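Local coordinates for protein alkaline phosphatase PHOX (Pseudomonas fluorescens, PDB 4ALF) that probably hydrolyses phosphate monoesters at alkaline pH, using a metal cluster of calcium and a mu-oxo-bridged iron pair, at residues G65-G70 with N89-Y94. Numbering follows the deposited sequence.
Sequences GDNNDG and NEYTNY. With FEO (mu-oxo-diiron), chain G; EDO (1,2-ethanediol), chain J.
N67 and N93 reach for each other from opposite directions and join amide to amide by two hydrogen bonds: N67 ND2 to N93 OD1, 3.0 Å and nearly straight at 171°, and N93 ND2 back to N67 OD1. The two amide planes are twisted 55° apart; N93 ND2 comes in tilted from the carbonyl plane of N67, N67 ND2 from above that of N93. S571 also bonds N67 OD1. The same N67 ND2 sits over the centre of one face of the Y91 ring, 3.2 Å above its plane.

The D66 carboxylate makes the second polar group. T92 OG1 donates to the anti lone pair of D66 OD2 at 2.7 Å, the N93 backbone N adds a weak bond to that oxygen, and a water bridges it to N93 ND2. With CG anti to the backbone N (chi1 -151°), OD2 comes within bonding distance of T92 OG1 while OD1 takes the backbone N-H of N67. Without the carboxylate, as with an alanine at D66, the T92 hydroxyl and the N67 N-H would probably lose their acceptor, and the loop at T92 would be less firmly held.

Just before the strand, the backbone N of E90 donates to N67 O at 3.1 Å, and the side-chain ND2 of N89 donates to D66 O; N68 and N89 form an antiparallel non-hydrogen-bonded pair. S120 takes up N89 OD1.

Near the metal, D69 OD2 and E90 OE1 lie 3.1 Å apart, two acceptors on carboxylates turned nearly at right angles. The T534 hydroxyl bonds D69 OD1. E90 OE2 binds FE1 at 2.0 Å, joined there by C179 and E194, and the iron-bound water donates to D69 OD2, which probably eases the closeness of the two acids. The contact closes the open end of the hairpin 68-75/82-89, consistent with the first two strands of a four-stranded beta-propeller blade; just past it, E90 supplies a ligand to the diiron centre of the PhoX metal site.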
ATOM      1  N   GLY A  65      15.255  -2.486  -4.488  1.00  4.50           N
ATOM      2  CA  GLY A  65      14.488  -1.726  -5.464  1.00  4.22           C
ATOM      3  C   GLY A  65      14.265  -0.294  -5.042  1.00  4.27           C
ATOM      4  O   GLY A  65      14.739   0.142  -3.994  1.00  4.26           O
ATOM      5  N   ASP A  66      13.622   0.449  -5.928  1.00  4.84           N
ATOM      6  CA  ASP A  66      13.385   1.881  -5.731  1.00  4.86           C
ATOM      7  C   ASP A  66      12.052   2.093  -4.968  1.00  4.78           C
ATOM      8  O   ASP A  66      11.237   1.196  -4.790  1.00  5.17           O
ATOM      9  CB  ASP A  66      13.377   2.581  -7.094  1.00  6.00           C
ATOM     10  CG  ASP A  66      13.819   4.024  -7.048  1.00  6.03           C
ATOM     11  OD1 ASP A  66      13.958   4.560  -5.925  1.00  6.48           O
ATOM     12  OD2 ASP A  66      13.920   4.648  -8.143  1.00  7.42           O
ATOM     13  N   ASN A  67      11.851   3.312  -4.491  1.00  4.61           N
ATOM     14  CA  ASN A  67      10.594   3.785  -3.885  1.00  4.24           C
ATOM     15  C   ASN A  67       9.957   2.744  -2.977  1.00  4.28           C
ATOM     16  O   ASN A  67       8.794   2.353  -3.159  1.00  4.34           O
ATOM     17  CB  ASN A  67       9.669   4.316  -4.974  1.00  4.48           C
ATOM     18  CG  ASN A  67      10.140   5.651  -5.509  1.00  5.49           C
ATOM     19  OD1 ASN A  67      11.072   6.264  -4.973  1.00  7.09           O
ATOM     20  ND2 ASN A  67       9.531   6.106  -6.570  1.00  5.65           N
ATOM     21  N   ASN A  68      10.705   2.319  -1.964  0.50  4.45           N
ATOM     22  CA  ASN A  68      10.191   1.359  -1.017  0.50  4.70           C
ATOM     23  C   ASN A  68       8.900   1.869  -0.377  0.50  4.53           C
ATOM     24  O   ASN A  68       8.709   3.064  -0.131  0.50  5.21           O
ATOM     25  CB  ASN A  68      11.253   0.934   0.011  0.50  5.31           C
ATOM     26  CG  ASN A  68      11.963   2.098   0.648  0.50  5.66           C
ATOM     27  OD1 ASN A  68      13.021   2.525   0.183  0.50  6.42           O
ATOM     28  ND2 ASN A  68      11.403   2.609   1.731  0.50  5.89           N
ATOM     29  N   ASP A  69       8.027   0.920  -0.087  1.00  4.23           N
ATOM     30  CA  ASP A  69       6.644   1.208   0.275  1.00  4.50           C
ATOM     31  C   ASP A  69       6.229   0.214   1.360  1.00  5.26           C
ATOM     32  O   ASP A  69       6.899   0.128   2.392  1.00  5.29           O
ATOM     33  CB  ASP A  69       5.782   1.196  -1.010  1.00  5.61           C
ATOM     34  CG  ASP A  69       4.518   2.016  -0.898  1.00  6.28           C
ATOM     35  OD1 ASP A  69       3.998   2.209   0.221  1.00  6.90           O
ATOM     36  OD2 ASP A  69       4.037   2.425  -1.977  1.00  7.14           O
ATOM     37  N   GLY A  70       5.141  -0.539   1.198  1.00  5.59           N
ATOM     38  CA  GLY A  70       4.680  -1.412   2.264  1.00  5.37           C
ATOM     39  C   GLY A  70       5.687  -2.492   2.574  1.00  5.32           C
ATOM     40  O   GLY A  70       6.433  -2.907   1.717  1.00  6.84           O
ATOM     41  N   ASN A  89       8.614  -2.391  -3.546  1.00  3.77           N
ATOM     42  CA  ASN A  89       9.258  -1.358  -4.333  1.00  4.06           C
ATOM     43  C   ASN A  89       8.253  -0.918  -5.379  1.00  3.79           C
ATOM     44  O   ASN A  89       7.937  -1.660  -6.313  1.00  4.50           O
ATOM     45  CB  ASN A  89      10.541  -1.923  -4.986  1.00  4.66           C
ATOM     46  CG  ASN A  89      11.564  -2.380  -3.968  1.00  5.43           C
ATOM     47  OD1 ASN A  89      11.895  -3.579  -3.862  1.00  6.67           O
ATOM     48  ND2 ASN A  89      12.052  -1.419  -3.179  1.00  4.99           N
ATOM     49  N   GLU A  90       7.700   0.284  -5.197  1.00  3.96           N
ATOM     50  CA  GLU A  90       6.493   0.621  -5.945  1.00  4.14           C
ATOM     51  C   GLU A  90       6.725   1.120  -7.366  1.00  4.19           C
ATOM     52  O   GLU A  90       6.003   0.748  -8.308  1.00  4.80           O
ATOM     53  CB  GLU A  90       5.640   1.641  -5.169  1.00  4.24           C
ATOM     54  CG  GLU A  90       4.255   1.833  -5.790  1.00  4.23           C
ATOM     55  CD  GLU A  90       3.441   2.863  -5.074  1.00  4.65           C
ATOM     56  OE1 GLU A  90       4.009   3.940  -4.714  1.00  6.22           O
ATOM     57  OE2 GLU A  90       2.193   2.657  -4.941  1.00  5.27           O
ATOM     58  N   TYR A  91       7.695   2.031  -7.534  1.00  4.51           N
ATOM     59  CA  TYR A  91       7.913   2.660  -8.836  1.00  5.06           C
ATOM     60  C   TYR A  91       9.301   3.238  -8.854  1.00  5.13           C
ATOM     61  O   TYR A  91      10.074   2.998  -7.918  1.00  5.98           O
ATOM     62  CB  TYR A  91       6.808   3.685  -9.175  1.00  5.04           C
ATOM     63  CG  TYR A  91       6.703   4.962  -8.363  1.00  4.73           C
ATOM     64  CD1 TYR A  91       6.167   4.945  -7.096  1.00  5.43           C
ATOM     65  CD2 TYR A  91       7.029   6.203  -8.910  1.00  5.39           C
ATOM     66  CE1 TYR A  91       5.975   6.102  -6.369  1.00  5.73           C
ATOM     67  CE2 TYR A  91       6.828   7.376  -8.197  1.00  6.38           C
ATOM     68  CZ  TYR A  91       6.313   7.342  -6.912  1.00  6.10           C
ATOM     69  OH  TYR A  91       6.077   8.494  -6.180  1.00  7.44           O
ATOM     70  N   THR A  92       9.619   4.031  -9.869  1.00  6.03           N
ATOM     71  CA  THR A  92      10.956   4.610  -9.932  1.00  6.89           C
ATOM     72  C   THR A  92      10.901   6.059 -10.383  1.00  7.39           C
ATOM     73  O   THR A  92       9.891   6.543 -10.874  1.00  8.27           O
ATOM     74  CB  THR A  92      11.885   3.748 -10.799  1.00  7.93           C
ATOM     75  OG1 THR A  92      13.237   4.234 -10.719  1.00  8.05           O
ATOM     76  CG2 THR A  92      11.449   3.742 -12.224  1.00  8.70           C
ATOM     77  N   ASN A  93      12.008   6.753 -10.177  1.00  7.29           N
ATOM     78  CA  ASN A  93      12.118   8.195 -10.434  1.00  6.20           C
ATOM     79  C   ASN A  93      13.082   8.351 -11.591  1.00  5.94           C
ATOM     80  O   ASN A  93      14.286   8.237 -11.413  1.00  6.19           O
ATOM     81  CB  ASN A  93      12.616   8.899  -9.153  1.00  7.13           C
ATOM     82  CG  ASN A  93      11.883   8.404  -7.915  1.00  7.15           C
ATOM     83  OD1 ASN A  93      10.657   8.558  -7.788  1.00  7.65           O
ATOM     84  ND2 ASN A  93      12.615   7.766  -7.009  1.00  9.06           N
ATOM     85  N   TYR A  94      12.568   8.570 -12.792  1.00  5.92           N
ATOM     86  CA  TYR A  94      13.404   8.604 -13.967  1.00  6.64           C
ATOM     87  C   TYR A  94      14.532   9.638 -13.906  1.00  6.88           C
ATOM     88  O   TYR A  94      15.608   9.404 -14.444  1.00  7.31           O
ATOM     89  CB  TYR A  94      12.543   8.828 -15.202  1.00  6.71           C
ATOM     90  CG  TYR A  94      11.629   7.677 -15.604  1.00  6.55           C
ATOM     91  CD1 TYR A  94      11.855   6.352 -15.208  1.00  6.92           C
ATOM     92  CD2 TYR A  94      10.566   7.928 -16.469  1.00  7.39           C
ATOM     93  CE1 TYR A  94      11.034   5.323 -15.646  1.00  7.50           C
ATOM     94  CE2 TYR A  94       9.737   6.913 -16.914  1.00  7.49           C
ATOM     95  CZ  TYR A  94       9.971   5.601 -16.500  1.00  7.48           C
ATOM     96  OH  TYR A  94       9.179   4.539 -16.919  1.00  7.22           O
TER
HETATM   97 FE1  FEO G1593       0.711   3.397  -3.782  1.00  6.22          FE
HETATM   98 FE2  FEO G1593      -2.554   4.677  -3.014  1.00  5.22          FE
HETATM   99  O   FEO G1593      -0.758   4.073  -2.598  1.00  6.17           O
HETATM  100  C1  EDO J1597      15.036   9.499  -4.593  0.65  8.21           C
HETATM  101  O1  EDO J1597      13.754   9.989  -5.070  0.65 12.56           O
HETATM  102  C2  EDO J1597      15.836   8.709  -5.633  0.65 10.28           C
HETATM  103  O2  EDO J1597      14.977   8.138  -6.590  0.65 15.46           O
HETATM  104  O   HOH W   1      15.295   6.945  -7.937  1.00 10.01           O
HETATM  105  O   HOH W   2       2.069   4.133  -2.155  1.00  7.16           O